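Local coordinates for probable enoyl-CoA hydratase/isomerase (Pseudomonas aeruginosa, PDB 7BOR), which binds coenzyme A in a crotonase fold and probably acts as a delta(3)-delta(2)-enoyl-CoA isomerase, at residues G12-R17 / R49-T54; L125-V130 / Q161-E166. All coordinates share one frame; numbering follows the deposited sequence.

Contact 1. Residues G12-R17 / R49-T54; sequences GLLTLR and RVVLIT
Leu14 and Leu16 of strand 13-18 exchange backbone hydrogen bonds with Val50, Leu52 and Thr54. The two strands are parallel neighbours, joined through helix 29-44 as a beta-alpha-beta unit of the crotonase fold. The axes of 13-17 and 50-54 approach to 4.6 Å, at 19° to each other, a modest twist.

Leu14 N donates to Val50 O at 2.8 Å, and Leu14 O accepts from Leu52 N. Leu16 repeats the pattern one step on, with N to Leu52 O and O to Thr54 N. The same four carbonyl oxygens also receive CA-H...O contacts; the shortest runs from Val51 CA to Leu14 O, 3.1 Å. At the start of the pair, Gly12 O takes two donors, Val50 N at 3.0 Å and Arg49 N at 2.7 Å. The Arg49 donor is tilted 24° from the carbonyl plane. Gly12 has a positive phi, which glycine tolerates easily.

Leu14, Leu16, Val51 and Ile53 occupy one face of the sheet. Leu14 CB lies against Val51 CG2, and Leu16 CD1 reaches Val51 CG1. Helix 29-44 covers the two leucines on this face.

The other face carries Leu13, Val50, Thr15, Leu52, Arg17 and Thr54. Helix 182-196 packs there against Leu13, Val50 and Thr54. Thr15 and Leu52 project alongside each other, and Thr15 CG2 is 4.2 Å from Leu52 CD2. Thr54 OG1 is satisfied beyond the pair by Gly56 N and Ala98 O.

Leu13 bridges two residues of the partner strand. With CG anti to the backbone N (chi1 167°), the turn at the next torsion carries CD1 to the partner strand. There CD1 lies against Val50 CG1, is 4.0 Å from Leu52 CB, and comes nearest to Val50 O, at 3.4 Å.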
ATOM      1  N   GLY A  12     -18.662  -7.838  -9.947  1.00 58.29           N
ATOM      2  CA  GLY A  12     -18.456  -7.675  -8.512  1.00 55.66           C
ATOM      3  C   GLY A  12     -17.063  -7.227  -8.086  1.00 55.03           C
ATOM      4  O   GLY A  12     -16.861  -6.926  -6.898  1.00 49.32           O
ATOM      5  N   LEU A  13     -16.115  -7.133  -9.016  1.00 49.43           N
ATOM      6  CA  LEU A  13     -14.708  -6.937  -8.716  1.00 49.21           C
ATOM      7  C   LEU A  13     -14.199  -5.672  -9.395  1.00 50.45           C
ATOM      8  O   LEU A  13     -14.200  -5.576 -10.628  1.00 53.60           O
ATOM      9  CB  LEU A  13     -13.906  -8.153  -9.187  1.00 48.65           C
ATOM     10  CG  LEU A  13     -12.407  -7.963  -9.230  1.00 47.15           C
ATOM     11  CD1 LEU A  13     -11.870  -7.817  -7.807  1.00 42.23           C
ATOM     12  CD2 LEU A  13     -11.786  -9.139  -9.963  1.00 46.98           C
ATOM     13  N   LEU A  14     -13.727  -4.721  -8.596  1.00 49.14           N
ATOM     14  CA  LEU A  14     -13.089  -3.519  -9.119  1.00 50.43           C
ATOM     15  C   LEU A  14     -11.577  -3.678  -9.031  1.00 45.90           C
ATOM     16  O   LEU A  14     -11.051  -3.982  -7.964  1.00 42.37           O
ATOM     17  CB  LEU A  14     -13.541  -2.277  -8.342  1.00 46.89           C
ATOM     18  CG  LEU A  14     -12.861  -0.996  -8.832  1.00 51.58           C
ATOM     19  CD1 LEU A  14     -13.164  -0.708 -10.312  1.00 55.96           C
ATOM     20  CD2 LEU A  14     -13.289   0.149  -7.958  1.00 49.23           C
ATOM     21  N   THR A  15     -10.887  -3.467 -10.144  1.00 42.40           N
ATOM     22  CA  THR A  15      -9.444  -3.608 -10.223  1.00 49.77           C
ATOM     23  C   THR A  15      -8.779  -2.259 -10.480  1.00 48.89           C
ATOM     24  O   THR A  15      -9.004  -1.647 -11.533  1.00 46.38           O
ATOM     25  CB  THR A  15      -9.072  -4.590 -11.333  1.00 43.69           C
ATOM     26  OG1 THR A  15      -9.583  -5.884 -11.007  1.00 48.36           O
ATOM     27  CG2 THR A  15      -7.560  -4.663 -11.488  1.00 42.58           C
ATOM     28  N   LEU A  16      -7.936  -1.817  -9.528  1.00 46.00           N
ATOM     29  CA  LEU A  16      -7.090  -0.629  -9.689  1.00 39.41           C
ATOM     30  C   LEU A  16      -5.701  -1.078 -10.147  1.00 40.99           C
ATOM     31  O   LEU A  16      -4.978  -1.753  -9.405  1.00 33.97           O
ATOM     32  CB  LEU A  16      -7.015   0.161  -8.396  1.00 38.90           C
ATOM     33  CG  LEU A  16      -8.358   0.501  -7.756  1.00 45.39           C
ATOM     34  CD1 LEU A  16      -8.169   1.255  -6.441  1.00 45.30           C
ATOM     35  CD2 LEU A  16      -9.242   1.284  -8.724  1.00 48.58           C
ATOM     36  N   ARG A  17      -5.328  -0.710 -11.366  1.00 35.46           N
ATOM     37  CA  ARG A  17      -4.114  -1.200 -11.996  1.00 39.84           C
ATOM     38  C   ARG A  17      -3.187  -0.010 -12.241  1.00 44.62           C
ATOM     39  O   ARG A  17      -3.398   0.773 -13.166  1.00 44.88           O
ATOM     40  CB  ARG A  17      -4.443  -1.949 -13.294  1.00 46.54           C
ATOM     41  CG  ARG A  17      -3.254  -2.151 -14.305  1.00 49.85           C
ATOM     42  CD  ARG A  17      -2.738  -3.606 -14.389  1.00 52.55           C
ATOM     43  NE  ARG A  17      -1.820  -3.873 -15.517  1.00 54.99           N
ATOM     44  CZ  ARG A  17      -0.617  -3.297 -15.691  1.00 54.52           C
ATOM     45  NH1 ARG A  17      -0.173  -2.381 -14.841  1.00 52.84           N
ATOM     46  NH2 ARG A  17       0.157  -3.626 -16.726  1.00 54.60           N
ATOM     47  N   ARG A  49     -18.139  -5.676  -4.878  1.00 50.50           N
ATOM     48  CA  ARG A  49     -17.948  -6.582  -3.755  1.00 52.03           C
ATOM     49  C   ARG A  49     -16.501  -6.643  -3.284  1.00 43.77           C
ATOM     50  O   ARG A  49     -16.262  -6.791  -2.085  1.00 47.31           O
ATOM     51  CB  ARG A  49     -18.414  -7.994  -4.153  1.00 53.54           C
ATOM     52  CG  ARG A  49     -19.924  -8.072  -4.415  1.00 53.76           C
ATOM     53  CD  ARG A  49     -20.580  -9.145  -3.539  1.00 61.13           C
ATOM     54  NE  ARG A  49     -19.915  -9.264  -2.237  1.00 59.25           N
ATOM     55  CZ  ARG A  49     -19.747 -10.414  -1.582  1.00 56.51           C
ATOM     56  NH1 ARG A  49     -20.224 -11.543  -2.099  1.00 57.62           N
ATOM     57  NH2 ARG A  49     -19.107 -10.437  -0.407  1.00 52.32           N
ATOM     58  N   VAL A  50     -15.545  -6.489  -4.190  1.00 41.65           N
ATOM     59  CA  VAL A  50     -14.129  -6.667  -3.882  1.00 42.65           C
ATOM     60  C   VAL A  50     -13.306  -5.713  -4.744  1.00 39.94           C
ATOM     61  O   VAL A  50     -13.591  -5.521  -5.934  1.00 41.75           O
ATOM     62  CB  VAL A  50     -13.696  -8.131  -4.116  1.00 36.34           C
ATOM     63  CG1 VAL A  50     -12.234  -8.332  -3.778  1.00 35.88           C
ATOM     64  CG2 VAL A  50     -14.576  -9.091  -3.300  1.00 38.67           C
ATOM     65  N   VAL A  51     -12.246  -5.151  -4.149  1.00 34.72           N
ATOM     66  CA  VAL A  51     -11.253  -4.400  -4.900  1.00 35.31           C
ATOM     67  C   VAL A  51      -9.947  -5.175  -4.946  1.00 34.05           C
ATOM     68  O   VAL A  51      -9.490  -5.709  -3.928  1.00 32.93           O
ATOM     69  CB  VAL A  51     -11.041  -2.995  -4.296  1.00 37.08           C
ATOM     70  CG1 VAL A  51      -9.778  -2.324  -4.897  1.00 33.98           C
ATOM     71  CG2 VAL A  51     -12.293  -2.132  -4.508  1.00 40.57           C
ATOM     72  N   LEU A  52      -9.322  -5.173  -6.121  1.00 34.09           N
ATOM     73  CA  LEU A  52      -7.988  -5.695  -6.327  1.00 36.38           C
ATOM     74  C   LEU A  52      -7.030  -4.570  -6.722  1.00 39.43           C
ATOM     75  O   LEU A  52      -7.332  -3.770  -7.619  1.00 39.47           O
ATOM     76  CB  LEU A  52      -8.043  -6.776  -7.399  1.00 37.64           C
ATOM     77  CG  LEU A  52      -6.849  -7.686  -7.526  1.00 39.57           C
ATOM     78  CD1 LEU A  52      -7.382  -9.047  -7.971  1.00 42.41           C
ATOM     79  CD2 LEU A  52      -5.929  -7.079  -8.518  1.00 40.89           C
ATOM     80  N   ILE A  53      -5.858  -4.533  -6.093  1.00 30.92           N
ATOM     81  CA  ILE A  53      -4.833  -3.548  -6.444  1.00 34.30           C
ATOM     82  C   ILE A  53      -3.614  -4.264  -6.986  1.00 32.58           C
ATOM     83  O   ILE A  53      -3.107  -5.196  -6.352  1.00 34.38           O
ATOM     84  CB  ILE A  53      -4.415  -2.692  -5.238  1.00 34.88           C
ATOM     85  CG1 ILE A  53      -5.592  -1.969  -4.643  1.00 33.11           C
ATOM     86  CG2 ILE A  53      -3.429  -1.591  -5.646  1.00 32.70           C
ATOM     87  CD1 ILE A  53      -5.268  -1.212  -3.370  1.00 40.59           C
ATOM     88  N   THR A  54      -3.066  -3.758  -8.086  1.00 27.98           N
ATOM     89  CA  THR A  54      -1.900  -4.390  -8.689  1.00 28.80           C
ATOM     90  C   THR A  54      -1.176  -3.425  -9.622  1.00 31.61           C
ATOM     91  O   THR A  54      -1.784  -2.528 -10.207  1.00 33.28           O
ATOM     92  CB  THR A  54      -2.344  -5.661  -9.444  1.00 34.56           C
ATOM     93  OG1 THR A  54      -1.218  -6.335  -9.991  1.00 32.68           O
ATOM     94  CG2 THR A  54      -3.295  -5.314 -10.581  1.00 38.30           C
TER

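Contact 2. Residues L125-V130 / Q161-E166; sequences LKMPFV and QDFSGE. With COA (coenzyme A), chain C.
Leu125 and Phe163 form a hydrogen-bonded antiparallel pair. It joins strands 124-126 and 163-164 in the small three-stranded sheet of this crotonase-fold protein, with strand 102-104 on the other side of 124-126. Strand 163-164 passes directly into helix 165-171, where Ser164 is the N-cap and its OG accepts from Gln167 N.

Two backbone bonds hold the pair. The bond from Leu125 N to Phe163 O, 2.8 Å, is nearly straight, 168° at the hydrogen. Phe163 N returns a bond to Leu125 O at 2.9 Å, lying in the carbonyl plane. A water extends the link past the paired residues. It accepts from Met127 N and donates to Gln161 O at 2.6 Å. Next to this, the Gln161 side chain folds onto its own segment, with NE2 donating to Asp162 O.

Lys126 and Asp162 run alongside each other. Their touch is through carbon, Lys126 CB to Asp162 CB at 3.4 Å. The charged ends stay beyond salt-bridge range, although their attraction may still favour this alignment.

Beyond the paired strand, Pro128 and Phe129 line the coenzyme A pocket. Pro128 CG meets C2P of the ligand at 3.7 Å. The thiol sulfur S1P sits at the edge of the Phe129 ring, 3.8 Å from CD1.

The Phe163 ring makes the main apolar contact. With chi1 at 55°, its CG sits between the backbone N and the carbonyl carbon, and the ring folds back over Leu125. Trp171 and Leu156 also meet this ring. Met127 CE comes to its edge near CE1. Over one face lies Leu125 CB in a CH-pi contact, 3.6 Å from the ring centroid and 16° off the normal.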
ATOM      1  N   LEU A 125      10.488  -6.116  -1.573  1.00 25.74           N
ATOM      2  CA  LEU A 125       9.756  -5.211  -0.707  1.00 26.71           C
ATOM      3  C   LEU A 125      10.736  -4.443   0.157  1.00 25.15           C
ATOM      4  O   LEU A 125      11.642  -5.049   0.749  1.00 23.12           O
ATOM      5  CB  LEU A 125       8.787  -5.979   0.181  1.00 23.54           C
ATOM      6  CG  LEU A 125       7.619  -6.687  -0.494  1.00 26.99           C
ATOM      7  CD1 LEU A 125       8.127  -8.089  -0.978  1.00 26.68           C
ATOM      8  CD2 LEU A 125       6.370  -6.794   0.371  1.00 28.12           C
ATOM      9  N   LYS A 126      10.562  -3.119   0.265  1.00 26.10           N
ATOM     10  CA  LYS A 126      11.268  -2.457   1.354  1.00 25.20           C
ATOM     11  C   LYS A 126      10.635  -1.133   1.773  1.00 25.63           C
ATOM     12  O   LYS A 126       9.859  -0.525   1.039  1.00 23.98           O
ATOM     13  CB  LYS A 126      12.743  -2.237   1.037  1.00 26.93           C
ATOM     14  CG  LYS A 126      13.124  -1.185   0.091  1.00 31.19           C
ATOM     15  CD  LYS A 126      14.652  -1.018   0.142  1.00 30.24           C
ATOM     16  CE  LYS A 126      15.081   0.060  -0.820  1.00 47.55           C
ATOM     17  NZ  LYS A 126      16.037  -0.374  -1.901  1.00 54.87           N
ATOM     18  N   MET A 127      11.061  -0.668   2.947  1.00 22.55           N
ATOM     19  CA  MET A 127      10.569   0.589   3.537  1.00 22.51           C
ATOM     20  C   MET A 127      11.801   1.460   3.729  1.00 24.91           C
ATOM     21  O   MET A 127      12.481   1.386   4.766  1.00 24.46           O
ATOM     22  CB  MET A 127       9.807   0.318   4.826  1.00 23.40           C
ATOM     23  CG  MET A 127       8.451  -0.276   4.496  1.00 24.82           C
ATOM     24  SD  MET A 127       7.576  -1.072   5.859  1.00 25.79           S
ATOM     25  CE  MET A 127       8.651  -2.519   6.008  1.00 21.58           C
ATOM     26  N   PRO A 128      12.201   2.203   2.698  1.00 24.37           N
ATOM     27  CA  PRO A 128      13.517   2.837   2.721  1.00 23.37           C
ATOM     28  C   PRO A 128      13.476   4.205   3.413  1.00 27.61           C
ATOM     29  O   PRO A 128      14.355   5.041   3.157  1.00 27.96           O
ATOM     30  CB  PRO A 128      13.871   2.938   1.228  1.00 25.27           C
ATOM     31  CG  PRO A 128      12.589   3.172   0.564  1.00 24.95           C
ATOM     32  CD  PRO A 128      11.539   2.377   1.401  1.00 24.84           C
ATOM     33  N   PHE A 129      12.473   4.422   4.294  1.00 26.58           N
ATOM     34  CA  PHE A 129      12.219   5.772   4.798  1.00 28.18           C
ATOM     35  C   PHE A 129      13.464   6.345   5.437  1.00 33.21           C
ATOM     36  O   PHE A 129      13.935   7.420   5.060  1.00 31.11           O
ATOM     37  CB  PHE A 129      11.077   5.733   5.788  1.00 25.00           C
ATOM     38  CG  PHE A 129       9.810   5.191   5.212  1.00 28.75           C
ATOM     39  CD1 PHE A 129       9.279   5.710   4.024  1.00 31.54           C
ATOM     40  CD2 PHE A 129       9.157   4.124   5.835  1.00 27.64           C
ATOM     41  CE1 PHE A 129       8.118   5.189   3.471  1.00 33.01           C
ATOM     42  CE2 PHE A 129       7.966   3.609   5.289  1.00 29.25           C
ATOM     43  CZ  PHE A 129       7.464   4.138   4.081  1.00 30.01           C
ATOM     44  N   VAL A 130      14.059   5.575   6.355  1.00 31.55           N
ATOM     45  CA  VAL A 130      15.261   5.974   7.071  1.00 32.16           C
ATOM     46  C   VAL A 130      16.434   6.225   6.124  1.00 33.64           C
ATOM     47  O   VAL A 130      17.239   7.149   6.332  1.00 32.94           O
ATOM     48  CB  VAL A 130      15.566   4.886   8.119  1.00 33.71           C
ATOM     49  CG1 VAL A 130      16.065   3.519   7.398  1.00 30.88           C
ATOM     50  CG2 VAL A 130      16.528   5.383   9.110  1.00 35.38           C
ATOM     51  N   GLN A 161      15.815  -2.613   5.738  1.00 25.16           N
ATOM     52  CA  GLN A 161      16.203  -3.873   5.098  1.00 26.69           C
ATOM     53  C   GLN A 161      15.142  -4.325   4.109  1.00 28.11           C
ATOM     54  O   GLN A 161      13.957  -4.378   4.435  1.00 28.88           O
ATOM     55  CB  GLN A 161      16.418  -4.938   6.181  1.00 29.07           C
ATOM     56  CG  GLN A 161      16.722  -6.352   5.674  1.00 31.38           C
ATOM     57  CD  GLN A 161      18.034  -6.441   4.956  1.00 41.80           C
ATOM     58  OE1 GLN A 161      19.100  -6.104   5.491  1.00 40.21           O
ATOM     59  NE2 GLN A 161      17.970  -6.875   3.728  1.00 36.49           N
ATOM     60  N   ASP A 162      15.550  -4.657   2.892  1.00 29.10           N
ATOM     61  CA  ASP A 162      14.545  -5.185   1.983  1.00 30.79           C
ATOM     62  C   ASP A 162      14.390  -6.689   2.180  1.00 27.61           C
ATOM     63  O   ASP A 162      15.164  -7.353   2.879  1.00 27.49           O
ATOM     64  CB  ASP A 162      14.837  -4.882   0.509  1.00 34.02           C
ATOM     65  CG  ASP A 162      16.255  -5.101   0.137  1.00 39.89           C
ATOM     66  OD1 ASP A 162      16.735  -6.192   0.458  1.00 41.36           O
ATOM     67  OD2 ASP A 162      16.867  -4.176  -0.478  1.00 50.11           O
ATOM     68  N   PHE A 163      13.314  -7.197   1.613  1.00 22.75           N
ATOM     69  CA  PHE A 163      12.941  -8.573   1.830  1.00 26.62           C
ATOM     70  C   PHE A 163      12.167  -9.054   0.629  1.00 23.84           C
ATOM     71  O   PHE A 163      11.650  -8.260  -0.157  1.00 24.01           O
ATOM     72  CB  PHE A 163      12.153  -8.756   3.116  1.00 24.79           C
ATOM     73  CG  PHE A 163      10.927  -7.911   3.261  1.00 26.23           C
ATOM     74  CD1 PHE A 163      11.002  -6.577   3.709  1.00 27.39           C
ATOM     75  CD2 PHE A 163       9.666  -8.456   3.080  1.00 24.68           C
ATOM     76  CE1 PHE A 163       9.844  -5.831   3.918  1.00 22.91           C
ATOM     77  CE2 PHE A 163       8.508  -7.701   3.330  1.00 25.56           C
ATOM     78  CZ  PHE A 163       8.603  -6.401   3.734  1.00 26.47           C
ATOM     79  N   SER A 164      12.199 -10.359   0.436  1.00 24.38           N
ATOM     80  CA  SER A 164      11.591 -10.977  -0.731  1.00 21.84           C
ATOM     81  C   SER A 164      10.130 -11.272  -0.447  1.00 23.45           C
ATOM     82  O   SER A 164       9.690 -11.335   0.709  1.00 23.80           O
ATOM     83  CB  SER A 164      12.273 -12.307  -1.076  1.00 23.17           C
ATOM     84  OG  SER A 164      12.015 -13.275  -0.013  1.00 20.23           O
ATOM     85  N   GLY A 165       9.375 -11.498  -1.522  1.00 23.79           N
ATOM     86  CA  GLY A 165       8.005 -11.957  -1.361  1.00 25.49           C
ATOM     87  C   GLY A 165       7.910 -13.241  -0.551  1.00 24.60           C
ATOM     88  O   GLY A 165       6.969 -13.434   0.227  1.00 24.09           O
ATOM     89  N   GLU A 166       8.829 -14.171  -0.798  1.00 25.34           N
ATOM     90  CA  GLU A 166       8.914 -15.379   0.010  1.00 26.53           C
ATOM     91  C   GLU A 166       8.961 -15.018   1.500  1.00 25.88           C
ATOM     92  O   GLU A 166       8.206 -15.562   2.318  1.00 23.06           O
ATOM     93  CB  GLU A 166      10.158 -16.172  -0.414  1.00 25.62           C
ATOM     94  CG  GLU A 166      10.197 -17.566   0.190  1.00 33.24           C
ATOM     95  CD  GLU A 166       9.465 -18.570  -0.707  1.00 47.84           C
ATOM     96  OE1 GLU A 166      10.080 -19.070  -1.700  1.00 48.09           O
ATOM     97  OE2 GLU A 166       8.267 -18.826  -0.439  1.00 49.95           O
TER
HETATM   98  N1A COA C 301      10.110   8.545  -7.836  1.00 39.74           N
HETATM   99  C2A COA C 301      10.469   9.197  -8.977  1.00 46.38           C
HETATM  100  N3A COA C 301      11.047   8.536 -10.025  1.00 42.56           N
HETATM  101  C4A COA C 301      11.226   7.212  -9.884  1.00 50.01           C
HETATM  102  C5A COA C 301      10.874   6.544  -8.766  1.00 47.55           C
HETATM  103  C6A COA C 301      10.306   7.235  -7.716  1.00 40.25           C
HETATM  104  N6A COA C 301       9.849   6.676  -6.435  1.00 38.35           N
HETATM  105  N7A COA C 301      11.186   5.227  -8.915  1.00 46.91           N
HETATM  106  C8A COA C 301      11.745   5.056 -10.132  1.00 52.42           C
HETATM  107  N9A COA C 301      11.759   6.273 -10.664  1.00 50.98           N
HETATM  108  C1B COA C 301      12.269   6.426 -12.042  1.00 54.33           C
HETATM  109  C2B COA C 301      13.875   6.564 -12.150  1.00 56.91           C
HETATM  110  O2B COA C 301      14.248   7.925 -11.693  1.00 53.67           O
HETATM  111  C3B COA C 301      14.028   6.326 -13.422  1.00 58.38           C
HETATM  112  O3B COA C 301      13.629   7.509 -14.232  1.00 60.63           O
HETATM  113  P3B COA C 301      14.174   7.754 -15.742  1.00 68.58           P
HETATM  114  O7A COA C 301      14.206   6.461 -16.533  1.00 68.59           O
HETATM  115  O8A COA C 301      15.554   8.340 -15.620  1.00 60.32           O
HETATM  116  O9A COA C 301      13.213   8.693 -16.409  1.00 66.88           O
HETATM  117  C4B COA C 301      13.016   5.220 -13.811  1.00 53.87           C
HETATM  118  O4B COA C 301      11.867   5.431 -12.803  1.00 56.24           O
HETATM  119  C5B COA C 301      13.513   3.901 -13.704  1.00 53.87           C
HETATM  120  O5B COA C 301      13.780   3.717 -12.351  1.00 53.17           O
HETATM  121  P1A COA C 301      15.161   2.958 -11.920  1.00 56.63           P
HETATM  122  O1A COA C 301      15.533   3.241 -10.478  1.00 55.96           O
HETATM  123  O2A COA C 301      16.342   3.299 -12.800  1.00 58.78           O
HETATM  124  O3A COA C 301      14.820   1.362 -12.154  1.00 57.37           O
HETATM  125  P2A COA C 301      15.582   0.276 -11.174  1.00 55.48           P
HETATM  126  O4A COA C 301      15.247  -1.114 -11.707  1.00 51.06           O
HETATM  127  O5A COA C 301      17.031   0.655 -11.224  1.00 54.72           O
HETATM  128  O6A COA C 301      15.116   0.466  -9.589  1.00 46.27           O
HETATM  129  CBP COA C 301      13.626   0.593  -7.715  1.00 47.46           C
HETATM  130  CCP COA C 301      13.805   0.045  -9.178  1.00 49.84           C
HETATM  131  CDP COA C 301      12.100   0.594  -7.344  1.00 40.58           C
HETATM  132  CEP COA C 301      14.402  -0.291  -6.708  1.00 42.18           C
HETATM  133  CAP COA C 301      14.258   2.021  -7.783  1.00 46.66           C
HETATM  134  OAP COA C 301      13.628   2.703  -8.824  1.00 44.37           O
HETATM  135  C9P COA C 301      14.040   2.836  -6.508  1.00 50.46           C
HETATM  136  O9P COA C 301      14.652   2.625  -5.502  1.00 50.98           O
HETATM  137  N8P COA C 301      13.042   3.920  -6.617  1.00 47.67           N
HETATM  138  C7P COA C 301      12.713   4.782  -5.479  1.00 46.83           C
HETATM  139  C6P COA C 301      12.153   3.949  -4.287  1.00 41.58           C
HETATM  140  C5P COA C 301      11.822   4.991  -3.170  1.00 40.81           C
HETATM  141  O5P COA C 301      12.660   5.507  -2.517  1.00 38.19           O
HETATM  142  N4P COA C 301      10.422   5.306  -2.947  1.00 39.72           N
HETATM  143  C3P COA C 301      10.068   6.298  -1.963  1.00 44.58           C
HETATM  144  C2P COA C 301      10.114   5.711  -0.577  1.00 43.39           C
HETATM  145  S1P COA C 301       9.613   7.088   0.481  1.00 57.94           S
HETATM  146  O   HOH W   1      12.327  -2.437   4.828  1.00 25.33           O

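In the fold
Both segments of contact 1 precede those of contact 2 along the chain. Their centres are 25 Å apart, on opposite sides of the chain's centre, and their nearest atoms are about 12 Å apart. They belong to different sheets. Contact 1 lies in the six-stranded sheet, between strands 13-18 and 50-54, away from the coenzyme A site. Contact 2 lies in the three-stranded sheet and adjoins the coenzyme A pocket. Strand 116-120 of the larger sheet leads along the chain into strand 124-126 of the smaller one. Contact 1 pairs two neighbouring strands of the larger sheet, while contact 2 borders the ligand's thiol end.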